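Local coordinates for protein neuraminidase (Influenza A virus, PDB 4K3Y) that is a neuraminidase-like surface glycoprotein of a bat influenza A virus, built on the sialidase beta-propeller fold, though probably not a classical sialic-acid-cleaving enzyme, at residues Arg143-Ser148 with Cys156-Ala161; Ile150-Thr155 with Cys199-Gly204; Leu173-Asn178 with Gln226-Thr231; Lys185-Thr190 with Tyr230-Pro235. All blocks are in the same frame, centred on the assembly; numbering follows the deposited sequence.

Interaction 1. Residues Arg143-Ser148 with Cys156-Ala161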
loop_
_atom_site.group_PDB
_atom_site.type_symbol
_atom_site.label_atom_id
_atom_site.label_comp_id
_atom_site.label_asym_id
_atom_site.label_seq_id
_atom_site.Cartn_x
_atom_site.Cartn_y
_atom_site.Cartn_z
ATOM N N ARG C 143 -15.200 -9.451 28.842
ATOM C CA ARG C 143 -15.869 -9.093 27.589
ATOM C C ARG C 143 -15.739 -7.607 27.262
ATOM O O ARG C 143 -16.204 -6.752 28.035
ATOM C CB ARG C 143 -17.362 -9.413 27.680
ATOM C CG ARG C 143 -17.738 -10.882 27.647
ATOM C CD ARG C 143 -19.025 -11.092 28.440
ATOM N NE ARG C 143 -18.706 -11.638 29.748
ATOM C CZ ARG C 143 -19.393 -11.407 30.860
ATOM N NH1 ARG C 143 -20.466 -10.632 30.846
ATOM N NH2 ARG C 143 -19.002 -11.970 31.991
ATOM N N THR C 144 -15.151 -7.293 26.107
ATOM C CA THR C 144 -15.146 -5.903 25.619
ATOM C C THR C 144 -16.520 -5.471 25.098
ATOM O O THR C 144 -17.439 -6.288 24.988
ATOM C CB THR C 144 -14.128 -5.695 24.500
ATOM O OG1 THR C 144 -14.666 -6.177 23.259
ATOM C CG2 THR C 144 -12.828 -6.427 24.826
ATOM N N GLN C 145 -16.657 -4.197 24.750
ATOM C CA GLN C 145 -17.959 -3.691 24.337
ATOM C C GLN C 145 -18.252 -3.978 22.869
ATOM O O GLN C 145 -19.351 -3.667 22.380
ATOM C CB GLN C 145 -18.075 -2.202 24.620
ATOM C CG GLN C 145 -16.817 -1.432 24.297
ATOM C CD GLN C 145 -16.925 0.038 24.659
ATOM O OE1 GLN C 145 -15.928 0.688 24.997
ATOM N NE2 GLN C 145 -18.133 0.578 24.567
ATOM N N ALA C 146 -17.278 -4.587 22.186
ATOM C CA ALA C 146 -17.453 -5.040 20.802
ATOM C C ALA C 146 -17.958 -3.894 19.942
ATOM O O ALA C 146 -18.911 -4.035 19.159
ATOM C CB ALA C 146 -18.421 -6.226 20.722
ATOM N N SER C 147 -17.267 -2.776 20.091
ATOM C CA SER C 147 -17.694 -1.500 19.583
ATOM C C SER C 147 -16.548 -0.525 19.806
ATOM O O SER C 147 -15.559 -0.843 20.465
ATOM C CB SER C 147 -18.920 -1.024 20.355
ATOM O OG SER C 147 -19.309 0.267 19.904
ATOM N N SER C 148 -16.683 0.671 19.257
ATOM C CA SER C 148 -15.681 1.692 19.459
ATOM C C SER C 148 -15.634 2.123 20.921
ATOM O O SER C 148 -16.698 2.276 21.558
ATOM C CB SER C 148 -15.984 2.899 18.578
ATOM O OG SER C 148 -14.969 3.880 18.706
ATOM N N CYS C 156 -9.011 7.963 26.907
ATOM C CA CYS C 156 -9.949 7.043 26.268
ATOM C C CYS C 156 -10.742 6.272 27.302
ATOM O O CYS C 156 -10.195 5.820 28.309
ATOM C CB CYS C 156 -9.216 6.061 25.360
ATOM S SG CYS C 156 -8.340 6.843 23.996
ATOM N N TYR C 157 -12.034 6.112 27.052
ATOM C CA TYR C 157 -12.902 5.376 27.978
ATOM C C TYR C 157 -13.511 4.112 27.335
ATOM O O TYR C 157 -13.833 4.089 26.143
ATOM C CB TYR C 157 -13.983 6.301 28.549
ATOM C CG TYR C 157 -13.440 7.607 29.104
ATOM C CD1 TYR C 157 -13.281 8.730 28.286
ATOM C CD2 TYR C 157 -13.082 7.721 30.446
ATOM C CE1 TYR C 157 -12.787 9.927 28.792
ATOM C CE2 TYR C 157 -12.590 8.914 30.959
ATOM C CZ TYR C 157 -12.445 10.012 30.132
ATOM O OH TYR C 157 -11.954 11.189 30.649
ATOM N N THR C 158 -13.626 3.049 28.122
ATOM C CA THR C 158 -14.219 1.809 27.642
ATOM C C THR C 158 -14.878 1.087 28.808
ATOM O O THR C 158 -14.570 1.373 29.971
ATOM C CB THR C 158 -13.178 0.889 26.964
ATOM O OG1 THR C 158 -13.835 -0.264 26.416
ATOM C CG2 THR C 158 -12.108 0.442 27.959
ATOM N N ILE C 159 -15.793 0.168 28.497
ATOM C CA ILE C 159 -16.487 -0.600 29.525
ATOM C C ILE C 159 -16.211 -2.091 29.342
ATOM O O ILE C 159 -16.251 -2.591 28.223
ATOM C CB ILE C 159 -17.996 -0.299 29.511
ATOM C CG1 ILE C 159 -18.219 1.201 29.719
ATOM C CG2 ILE C 159 -18.712 -1.103 30.599
ATOM C CD1 ILE C 159 -19.564 1.735 29.248
ATOM N N ILE C 160 -15.910 -2.789 30.435
ATOM C CA ILE C 160 -15.604 -4.221 30.373
ATOM C C ILE C 160 -16.501 -5.036 31.295
ATOM O O ILE C 160 -16.771 -4.638 32.429
ATOM C CB ILE C 160 -14.127 -4.496 30.697
ATOM C CG1 ILE C 160 -13.239 -3.777 29.677
ATOM C CG2 ILE C 160 -13.827 -6.002 30.718
ATOM C CD1 ILE C 160 -11.776 -4.062 29.846
ATOM N N ALA C 161 -16.958 -6.181 30.795
ATOM C CA ALA C 161 -17.884 -7.031 31.530
ATOM C C ALA C 161 -17.199 -8.265 32.119
ATOM O O ALA C 161 -16.347 -8.886 31.474
ATOM C CB ALA C 161 -19.035 -7.447 30.631
#
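R143 and A161 form an antiparallel hydrogen-bonded pair, a single bridge in which each backbone satisfies the other. A161 N reaches R143 O almost straight, at 2.9 Å and 171°. The return bond from R143 N to A161 O, also 2.9 Å, is more bent at 138°. R143 O also receives a weaker CH...O contact from I160 CA. The small methyl of A161 suits its place: it lies under one face of the R143 guanidinium, with CB 3.5 Å from NH1. NH1 makes a salt bridge to E195, and NE is bound to P141 O.

Further along, Q145 reaches the strand with its amide. T158 OG1 donates to Q145 OE1 over 2.7 Å, tilted from the carbonyl plane; a chi1 of -175° carries the hydroxyl out to that amide. Q145 NE2 is bound to P197 O, so both ends of the buried amide are used. T144 turns away, its OG1 accepting from A146 N in an ST turn and also pairing with S101 OG. The loop before strand 150-152 is thus pinned to strand 155-162 by directional polar bonds rather than by apolar packing, consistent with a well-defined path for a buried, irregular chain.

Interaction 2. Residues Ile150-Thr155 with Cys199-Gly204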
loop_
_atom_site.group_PDB
_atom_site.type_symbol
_atom_site.label_atom_id
_atom_site.label_comp_id
_atom_site.label_asym_id
_atom_site.label_seq_id
_atom_site.Cartn_x
_atom_site.Cartn_y
_atom_site.Cartn_z
ATOM N N ILE C 150 -14.425 5.337 23.458
ATOM C CA ILE C 150 -14.502 6.781 23.266
ATOM C C ILE C 150 -13.237 7.490 23.755
ATOM O O ILE C 150 -12.830 7.339 24.906
ATOM C CB ILE C 150 -15.736 7.378 23.955
ATOM C CG1 ILE C 150 -16.981 6.527 23.626
ATOM C CG2 ILE C 150 -15.920 8.837 23.525
ATOM C CD1 ILE C 150 -17.479 6.631 22.176
ATOM N N CYS C 151 -12.613 8.248 22.859
ATOM C CA CYS C 151 -11.482 9.103 23.207
ATOM C C CYS C 151 -11.871 10.556 23.088
ATOM O O CYS C 151 -12.538 10.964 22.133
ATOM C CB CYS C 151 -10.301 8.877 22.268
ATOM S SG CYS C 151 -9.541 7.279 22.422
ATOM N N ASN C 152 -11.438 11.354 24.049
ATOM C CA ASN C 152 -11.546 12.791 23.885
ATOM C C ASN C 152 -10.447 13.521 24.624
ATOM O O ASN C 152 -10.292 13.353 25.839
ATOM C CB ASN C 152 -12.916 13.292 24.324
ATOM C CG ASN C 152 -13.333 14.543 23.590
ATOM O OD1 ASN C 152 -12.907 14.786 22.456
ATOM N ND2 ASN C 152 -14.165 15.357 24.238
ATOM N N ASP C 153 -9.678 14.310 23.871
ATOM C CA ASP C 153 -8.642 15.156 24.441
ATOM C C ASP C 153 -7.636 14.315 25.236
ATOM O O ASP C 153 -7.362 14.605 26.406
ATOM C CB ASP C 153 -9.289 16.226 25.331
ATOM C CG ASP C 153 -8.407 17.444 25.517
ATOM O OD1 ASP C 153 -7.578 17.735 24.626
ATOM O OD2 ASP C 153 -8.553 18.124 26.551
ATOM N N GLY C 154 -7.107 13.267 24.600
ATOM C CA GLY C 154 -6.061 12.457 25.203
ATOM C C GLY C 154 -6.475 11.224 26.001
ATOM O O GLY C 154 -5.755 10.212 25.996
ATOM N N THR C 155 -7.606 11.293 26.706
ATOM C CA THR C 155 -8.052 10.130 27.481
ATOM C C THR C 155 -9.090 9.279 26.727
ATOM O O THR C 155 -9.927 9.805 25.984
ATOM C CB THR C 155 -8.560 10.500 28.905
ATOM O OG1 THR C 155 -9.886 11.036 28.829
ATOM C CG2 THR C 155 -7.624 11.510 29.578
ATOM N N CYS C 199 -21.420 3.617 22.163
ATOM C CA CYS C 199 -21.394 4.908 22.813
ATOM C C CYS C 199 -21.213 6.062 21.840
ATOM O O CYS C 199 -20.753 5.874 20.714
ATOM C CB CYS C 199 -20.296 4.916 23.884
ATOM S SG CYS C 199 -20.312 3.467 24.990
ATOM N N TYR C 200 -21.582 7.257 22.287
ATOM C CA TYR C 200 -21.264 8.489 21.574
ATOM C C TYR C 200 -20.983 9.590 22.586
ATOM O O TYR C 200 -21.364 9.489 23.749
ATOM C CB TYR C 200 -22.395 8.887 20.622
ATOM C CG TYR C 200 -23.704 9.232 21.298
ATOM C CD1 TYR C 200 -24.595 8.238 21.696
ATOM C CD2 TYR C 200 -24.059 10.553 21.514
ATOM C CE1 TYR C 200 -25.795 8.565 22.307
ATOM C CE2 TYR C 200 -25.249 10.884 22.124
ATOM C CZ TYR C 200 -26.112 9.886 22.518
ATOM O OH TYR C 200 -27.297 10.214 23.119
ATOM N N TYR C 201 -20.299 10.635 22.151
ATOM C CA TYR C 201 -20.028 11.777 23.023
ATOM C C TYR C 201 -20.819 12.999 22.575
ATOM O O TYR C 201 -20.860 13.325 21.380
ATOM C CB TYR C 201 -18.528 12.117 23.012
ATOM C CG TYR C 201 -18.164 13.354 23.806
ATOM C CD1 TYR C 201 -17.971 13.277 25.179
ATOM C CD2 TYR C 201 -18.019 14.596 23.188
ATOM C CE1 TYR C 201 -17.643 14.396 25.922
ATOM C CE2 TYR C 201 -17.691 15.729 23.925
ATOM C CZ TYR C 201 -17.503 15.621 25.295
ATOM O OH TYR C 201 -17.176 16.727 26.060
ATOM N N THR C 202 -21.455 13.666 23.529
ATOM C CA THR C 202 -21.927 15.019 23.283
ATOM C C THR C 202 -22.204 15.722 24.603
ATOM O O THR C 202 -22.503 15.058 25.600
ATOM C CB THR C 202 -23.178 15.032 22.389
ATOM O OG1 THR C 202 -23.469 16.377 21.983
ATOM C CG2 THR C 202 -24.369 14.429 23.128
ATOM N N SER C 203 -22.079 17.053 24.603
ATOM C CA SER C 203 -22.443 17.897 25.752
ATOM C C SER C 203 -21.730 17.510 27.046
ATOM O O SER C 203 -22.322 17.568 28.128
ATOM C CB SER C 203 -23.963 17.881 25.981
ATOM O OG SER C 203 -24.659 18.573 24.956
ATOM N N GLY C 204 -20.470 17.098 26.931
ATOM C CA GLY C 204 -19.691 16.753 28.105
ATOM C C GLY C 204 -19.912 15.363 28.685
ATOM O O GLY C 204 -19.219 14.968 29.627
#
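C199 meets I150 through its CB, 3.7 Å from I150 CG1, while I150 CD1 comes equally near the backbone, 3.7 Å from C199 O. The isoleucine branches therefore divide the work, with CG1 and CD1 lying against C199 and the second branch serving a residue further on. A half-cystine suits this buried spot because its sulfur is tied up in the disulfide to C208, which leaves an apolar methylene for I150.

Y200 points the other way, and its hydroxyl pairs with E270 O. This alternation is that of a beta strand, and the setting is a six-bladed beta-propeller: 150-152 and 197-202 are the first strands of successive four-stranded blades. Their short axes approach to 8.0 Å and run 23° from parallel, too far apart for backbone pairing, so side chains fill the interface.

Y201 turns back toward the other strand, meeting I150 and N152. Its CB touches I150 CG2 at 4.2 Å, and its ring extends with CG anti to the backbone N (chi1 176°), which brings it beneath the asparagine. N152 ND2 sits over one face of that ring, toward the rim, 3.5 Å from Y201 CZ, with amide and ring planes 53° apart. N152 OD1 takes the L11 backbone N, and Y201 OH pairs with E13 OE2, so both polar ends are engaged by the N-terminal arm. Past T202 and S203, G204, whose positive phi favours glycine, turns the chain into strand 205-211.

Interaction 3. Residues Leu173-Asn178 with Gln226-Thr231. With NAG (2-acetamido-2-deoxy-beta-D-glucopyranose), chain H.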
loop_
_atom_site.group_PDB
_atom_site.type_symbol
_atom_site.label_atom_id
_atom_site.label_comp_id
_atom_site.label_asym_id
_atom_site.label_seq_id
_atom_site.Cartn_x
_atom_site.Cartn_y
_atom_site.Cartn_z
ATOM N N LEU C 173 -16.067 0.750 34.463
ATOM C CA LEU C 173 -15.686 1.881 33.628
ATOM C C LEU C 173 -14.163 2.079 33.659
ATOM O O LEU C 173 -13.586 2.321 34.711
ATOM C CB LEU C 173 -16.386 3.141 34.128
ATOM C CG LEU C 173 -17.118 3.953 33.068
ATOM C CD1 LEU C 173 -17.539 5.299 33.638
ATOM C CD2 LEU C 173 -16.248 4.128 31.824
ATOM N N TYR C 174 -13.512 1.967 32.506
ATOM C CA TYR C 174 -12.063 2.158 32.444
ATOM C C TYR C 174 -11.674 3.462 31.745
ATOM O O TYR C 174 -12.213 3.804 30.687
ATOM C CB TYR C 174 -11.370 0.968 31.766
ATOM C CG TYR C 174 -11.253 -0.258 32.648
ATOM C CD1 TYR C 174 -12.313 -1.153 32.769
ATOM C CD2 TYR C 174 -10.085 -0.524 33.356
ATOM C CE1 TYR C 174 -12.222 -2.270 33.572
ATOM C CE2 TYR C 174 -9.986 -1.645 34.167
ATOM C CZ TYR C 174 -11.063 -2.514 34.268
ATOM O OH TYR C 174 -11.000 -3.636 35.062
ATOM N N ARG C 175 -10.739 4.190 32.352
ATOM C CA ARG C 175 -10.162 5.367 31.720
ATOM C C ARG C 175 -8.735 5.020 31.306
ATOM O O ARG C 175 -8.007 4.374 32.063
ATOM C CB ARG C 175 -10.197 6.564 32.676
ATOM C CG ARG C 175 -8.890 7.369 32.756
ATOM C CD ARG C 175 -8.998 8.661 33.579
ATOM N NE ARG C 175 -9.656 8.478 34.872
ATOM C CZ ARG C 175 -10.709 9.190 35.272
ATOM N NH1 ARG C 175 -11.212 10.132 34.477
ATOM N NH2 ARG C 175 -11.258 8.967 36.460
ATOM N N LEU C 176 -8.343 5.424 30.100
ATOM C CA LEU C 176 -7.023 5.069 29.584
ATOM C C LEU C 176 -6.280 6.242 28.982
ATOM O O LEU C 176 -6.833 7.016 28.190
ATOM C CB LEU C 176 -7.132 3.975 28.526
ATOM C CG LEU C 176 -7.680 2.627 28.985
ATOM C CD1 LEU C 176 -8.485 2.040 27.855
ATOM C CD2 LEU C 176 -6.556 1.681 29.378
ATOM N N VAL C 177 -5.014 6.357 29.352
ATOM C CA VAL C 177 -4.161 7.366 28.760
ATOM C C VAL C 177 -3.011 6.687 28.022
ATOM O O VAL C 177 -2.304 5.860 28.601
ATOM C CB VAL C 177 -3.648 8.332 29.823
ATOM C CG1 VAL C 177 -2.238 8.757 29.501
ATOM C CG2 VAL C 177 -4.568 9.539 29.912
ATOM N N ASN C 178 -2.858 7.009 26.738
ATOM C CA ASN C 178 -1.767 6.466 25.921
ATOM C C ASN C 178 -1.575 4.954 26.040
ATOM O O ASN C 178 -0.448 4.462 26.016
ATOM C CB ASN C 178 -0.435 7.152 26.255
ATOM C CG ASN C 178 -0.406 8.622 25.865
ATOM O OD1 ASN C 178 -1.407 9.188 25.400
ATOM N ND2 ASN C 178 0.757 9.253 26.075
ATOM N N GLN C 226 -15.897 12.722 32.720
ATOM C CA GLN C 226 -14.508 12.305 32.920
ATOM C C GLN C 226 -14.170 12.019 34.380
ATOM O O GLN C 226 -13.190 11.325 34.669
ATOM C CB GLN C 226 -13.533 13.329 32.332
ATOM C CG GLN C 226 -13.757 14.764 32.772
ATOM C CD GLN C 226 -12.881 15.736 32.005
ATOM O OE1 GLN C 226 -11.839 15.361 31.466
ATOM N NE2 GLN C 226 -13.304 16.991 31.945
ATOM N N SER C 227 -14.986 12.542 35.294
ATOM C CA SER C 227 -14.793 12.309 36.723
ATOM C C SER C 227 -15.452 11.004 37.182
ATOM O O SER C 227 -15.560 10.745 38.379
ATOM C CB SER C 227 -15.312 13.506 37.533
ATOM O OG SER C 227 -16.555 13.977 37.043
ATOM N N PHE C 228 -15.875 10.188 36.217
ATOM C CA PHE C 228 -16.623 8.947 36.467
ATOM C C PHE C 228 -17.922 9.145 37.248
ATOM O O PHE C 228 -18.354 8.277 38.012
ATOM C CB PHE C 228 -15.754 7.875 37.129
ATOM C CG PHE C 228 -14.771 7.238 36.197
ATOM C CD1 PHE C 228 -14.897 7.386 34.823
ATOM C CD2 PHE C 228 -13.716 6.487 36.693
ATOM C CE1 PHE C 228 -13.986 6.795 33.958
ATOM C CE2 PHE C 228 -12.799 5.895 35.831
ATOM C CZ PHE C 228 -12.942 6.047 34.464
ATOM N N THR C 229 -18.551 10.290 37.042
ATOM C CA THR C 229 -19.874 10.511 37.587
ATOM C C THR C 229 -20.917 9.986 36.591
ATOM O O THR C 229 -21.097 10.527 35.488
ATOM C CB THR C 229 -20.102 11.997 37.906
ATOM O OG1 THR C 229 -19.087 12.450 38.817
ATOM C CG2 THR C 229 -21.476 12.196 38.517
ATOM N N TYR C 230 -21.593 8.916 36.985
ATOM C CA TYR C 230 -22.512 8.249 36.079
ATOM C C TYR C 230 -23.922 8.163 36.632
ATOM O O TYR C 230 -24.153 8.212 37.845
ATOM C CB TYR C 230 -22.019 6.827 35.743
ATOM C CG TYR C 230 -22.092 5.855 36.910
ATOM C CD1 TYR C 230 -21.025 5.725 37.793
ATOM C CD2 TYR C 230 -23.225 5.069 37.128
ATOM C CE1 TYR C 230 -21.081 4.843 38.860
ATOM C CE2 TYR C 230 -23.287 4.185 38.199
ATOM C CZ TYR C 230 -22.211 4.074 39.061
ATOM O OH TYR C 230 -22.253 3.200 40.127
ATOM N N THR C 231 -24.858 8.032 35.710
ATOM C CA THR C 231 -26.181 7.587 36.047
ATOM C C THR C 231 -26.653 6.612 34.958
ATOM O O THR C 231 -26.427 6.837 33.760
ATOM C CB THR C 231 -27.144 8.780 36.279
ATOM O OG1 THR C 231 -28.491 8.382 35.985
ATOM C CG2 THR C 231 -26.762 9.968 35.411
HETATM C C1 NAG H . 0.767 10.591 25.534
HETATM C C2 NAG H . 1.391 11.462 26.625
HETATM C C3 NAG H . 1.559 12.892 26.129
HETATM C C4 NAG H . 2.269 12.925 24.782
HETATM C C5 NAG H . 1.637 11.964 23.777
HETATM C C6 NAG H . 2.478 11.852 22.506
HETATM C C7 NAG H . 0.956 10.930 28.979
HETATM C C8 NAG H . 0.224 11.419 30.199
HETATM N N2 NAG H . 0.563 11.461 27.820
HETATM O O3 NAG H . 2.277 13.655 27.077
HETATM O O4 NAG H . 2.218 14.244 24.281
HETATM O O5 NAG H . 1.516 10.673 24.337
HETATM O O6 NAG H . 3.654 11.117 22.775
HETATM O O7 NAG H . 1.856 10.086 29.066
#
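The guanidinium of R175 lies flat on the ring of F228, centres 4.0 Å apart and planes 23° from parallel, with CZ nearly above the ring centroid. This is a stacked cation-pi contact. NH2 lies toward the ring's rim, 3.5 Å from F228 CE2. A bend at chi3 (47°) folds the arginine chain back over the aromatic, and NE is held by A182 O, which helps fix the rotation of the flat group. R175 NH1 points to Q226 O at the guanidinium's edge as a hydrogen-bond donor, but the modelled separation is too short for its length to be trusted.

L173 lies over the opposite face of F228 with its CB, while its CD1 reaches the rim, 3.6 Å from F228 CD1. The phenylalanine is thus sandwiched between an apolar side chain and a charged one. In propeller terms, the third strand of one blade, 170-177, receives the loop joining the last two strands of the next. F228 stands in that loop with positive phi, and Y157 also touches R175, Q226 and F228.

At the far end of 173-178, N178 begins a glycosylation sequon completed by T180. Its ND2 is bonded covalently to C1 of the N-acetylglucosamine, and V177 CG1 packs 3.7 Å from the sugar's C8 methyl.

Interaction 4. Residues Lys185-Thr190 with Tyr230-Pro235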
loop_
_atom_site.group_PDB
_atom_site.type_symbol
_atom_site.label_atom_id
_atom_site.label_comp_id
_atom_site.label_asym_id
_atom_site.label_seq_id
_atom_site.Cartn_x
_atom_site.Cartn_y
_atom_site.Cartn_z
ATOM N N LYS C 185 -13.776 2.709 37.604
ATOM C CA LYS C 185 -14.864 2.685 38.582
ATOM C C LYS C 185 -15.734 1.451 38.395
ATOM O O LYS C 185 -16.053 1.075 37.269
ATOM C CB LYS C 185 -15.726 3.961 38.507
ATOM C CG LYS C 185 -16.824 4.062 39.589
ATOM C CD LYS C 185 -16.277 3.760 40.996
ATOM C CE LYS C 185 -17.347 3.905 42.086
ATOM N NZ LYS C 185 -16.803 3.671 43.464
ATOM N N ALA C 186 -16.110 0.811 39.500
ATOM C CA ALA C 186 -17.119 -0.243 39.434
ATOM C C ALA C 186 -18.507 0.380 39.230
ATOM O O ALA C 186 -18.874 1.352 39.892
ATOM C CB ALA C 186 -17.090 -1.110 40.686
ATOM N N LEU C 187 -19.274 -0.169 38.300
ATOM C CA LEU C 187 -20.596 0.364 38.028
ATOM C C LEU C 187 -21.650 -0.438 38.778
ATOM O O LEU C 187 -21.550 -1.667 38.900
ATOM C CB LEU C 187 -20.881 0.336 36.529
ATOM C CG LEU C 187 -19.912 1.110 35.632
ATOM C CD1 LEU C 187 -19.986 0.573 34.233
ATOM C CD2 LEU C 187 -20.232 2.591 35.622
ATOM N N ASP C 188 -22.662 0.258 39.279
ATOM C CA ASP C 188 -23.714 -0.406 40.020
ATOM C C ASP C 188 -24.776 -0.947 39.064
ATOM O O ASP C 188 -25.669 -0.213 38.637
ATOM C CB ASP C 188 -24.331 0.557 41.031
ATOM C CG ASP C 188 -25.156 -0.152 42.082
ATOM O OD1 ASP C 188 -24.975 -1.379 42.241
ATOM O OD2 ASP C 188 -25.977 0.518 42.745
ATOM N N THR C 189 -24.664 -2.229 38.725
ATOM C CA THR C 189 -25.641 -2.886 37.856
ATOM C C THR C 189 -26.450 -3.944 38.607
ATOM O O THR C 189 -26.678 -5.044 38.096
ATOM C CB THR C 189 -24.972 -3.519 36.624
ATOM O OG1 THR C 189 -23.889 -4.365 37.043
ATOM C CG2 THR C 189 -24.437 -2.425 35.697
ATOM N N THR C 190 -26.872 -3.608 39.824
ATOM C CA THR C 190 -27.702 -4.510 40.617
ATOM C C THR C 190 -29.097 -4.566 40.023
ATOM O O THR C 190 -29.776 -3.536 39.912
ATOM C CB THR C 190 -27.810 -4.069 42.094
ATOM O OG1 THR C 190 -27.151 -2.808 42.268
ATOM C CG2 THR C 190 -27.168 -5.104 43.014
ATOM N N TYR C 230 -21.593 8.916 36.985
ATOM C CA TYR C 230 -22.512 8.249 36.079
ATOM C C TYR C 230 -23.922 8.163 36.632
ATOM O O TYR C 230 -24.153 8.212 37.845
ATOM C CB TYR C 230 -22.019 6.827 35.743
ATOM C CG TYR C 230 -22.092 5.855 36.910
ATOM C CD1 TYR C 230 -21.025 5.725 37.793
ATOM C CD2 TYR C 230 -23.225 5.069 37.128
ATOM C CE1 TYR C 230 -21.081 4.843 38.860
ATOM C CE2 TYR C 230 -23.287 4.185 38.199
ATOM C CZ TYR C 230 -22.211 4.074 39.061
ATOM O OH TYR C 230 -22.253 3.200 40.127
ATOM N N THR C 231 -24.858 8.032 35.710
ATOM C CA THR C 231 -26.181 7.587 36.047
ATOM C C THR C 231 -26.653 6.612 34.958
ATOM O O THR C 231 -26.427 6.837 33.760
ATOM C CB THR C 231 -27.144 8.780 36.279
ATOM O OG1 THR C 231 -28.491 8.382 35.985
ATOM C CG2 THR C 231 -26.762 9.968 35.411
ATOM N N PHE C 232 -27.241 5.497 35.392
ATOM C CA PHE C 232 -27.876 4.555 34.485
ATOM C C PHE C 232 -29.330 4.988 34.296
ATOM O O PHE C 232 -30.007 5.333 35.266
ATOM C CB PHE C 232 -27.854 3.136 35.066
ATOM C CG PHE C 232 -26.554 2.393 34.860
ATOM C CD1 PHE C 232 -26.271 1.774 33.646
ATOM C CD2 PHE C 232 -25.630 2.277 35.893
ATOM C CE1 PHE C 232 -25.080 1.071 33.457
ATOM C CE2 PHE C 232 -24.437 1.572 35.709
ATOM C CZ PHE C 232 -24.168 0.971 34.487
ATOM N N LYS C 233 -29.819 4.971 33.060
ATOM C CA LYS C 233 -31.224 5.292 32.834
ATOM C C LYS C 233 -31.980 4.143 32.175
ATOM O O LYS C 233 -31.383 3.213 31.643
ATOM C CB LYS C 233 -31.366 6.576 32.022
ATOM C CG LYS C 233 -30.463 7.692 32.508
ATOM C CD LYS C 233 -31.036 9.055 32.173
ATOM C CE LYS C 233 -30.151 10.168 32.703
ATOM N NZ LYS C 233 -30.677 11.503 32.304
ATOM N N GLU C 234 -33.303 4.198 32.237
ATOM C CA GLU C 234 -34.125 3.207 31.559
ATOM C C GLU C 234 -35.162 3.905 30.701
ATOM O O GLU C 234 -35.956 4.696 31.204
ATOM C CB GLU C 234 -34.823 2.291 32.554
ATOM C CG GLU C 234 -35.818 1.355 31.897
ATOM C CD GLU C 234 -35.162 0.091 31.346
ATOM O OE1 GLU C 234 -33.959 -0.126 31.616
ATOM O OE2 GLU C 234 -35.852 -0.690 30.656
ATOM N N PRO C 235 -35.158 3.611 29.397
ATOM C CA PRO C 235 -36.083 4.251 28.458
ATOM C C PRO C 235 -37.538 4.001 28.836
ATOM O O PRO C 235 -37.930 2.884 29.200
ATOM C CB PRO C 235 -35.739 3.597 27.110
ATOM C CG PRO C 235 -35.038 2.325 27.457
ATOM C CD PRO C 235 -34.314 2.598 28.744
#
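L187 sets one methyl squarely on the ring of Y230: CD2 is 3.9 Å from the ring centroid and 9° off the ring normal, a CH-pi contact over the centre of the face. The same ring carries its hydroxyl on to the backbone, where D188 N donates to Y230 OH across 3.1 Å at an angle of 143°. Tyrosine fits here because it offers both a flat apolar face and an acceptor at its far end. D188 CB lies 3.5 Å from Y230 OH.

F232, two residues on and on the same side of strand 230-233, receives L187 differently. L187 CB lies in the plane of the F232 ring at its edge, 3.9 Å from CE2. T189 CG2 adds a methyl 3.6 Å from F232 CZ, and D188 O is equally close to F232 CE2. L187 therefore serves both aromatics, with its branch on one and its CB on the other.

Behind this first shell, the chi1 of Y230 (69°) swings its ring toward 185-190, where it meets L187 and D188 N, and the ring rests on L222 and F224. F232 makes edge-to-face contacts with F192 and F194 and also touches L222. T190 OG1 donates to D188 OD1, holding the carboxylate along its own segment. These are the outermost strands of two neighbouring propeller blades, running in roughly the same direction. The seam is mainly apolar, and the bond from D188 N adds one direction-specific link to otherwise non-directional packing of rings and methyls.

How the interactions relate
Along the chain, interaction 1 comes first and is the most local, closing a short loop between 143-148 and the second strand of the blade spanning 150-187. Interaction 2 starts inside that loop at 150-155 and crosses it, closing a far longer loop at 199-204 in the next blade. The C151-C156 disulfide joins the two contacts. Interactions 3 and 4 leave from the third and fourth strands, within the span of interaction 2, and cross it to end beyond 199-204 on overlapping segments that share Y230 and T231. Both lie in series after interaction 1. Interactions 2, 3 and 4 thus sew two successive blades together from first strands to last, while interaction 1 fastens the entry to the earlier blade.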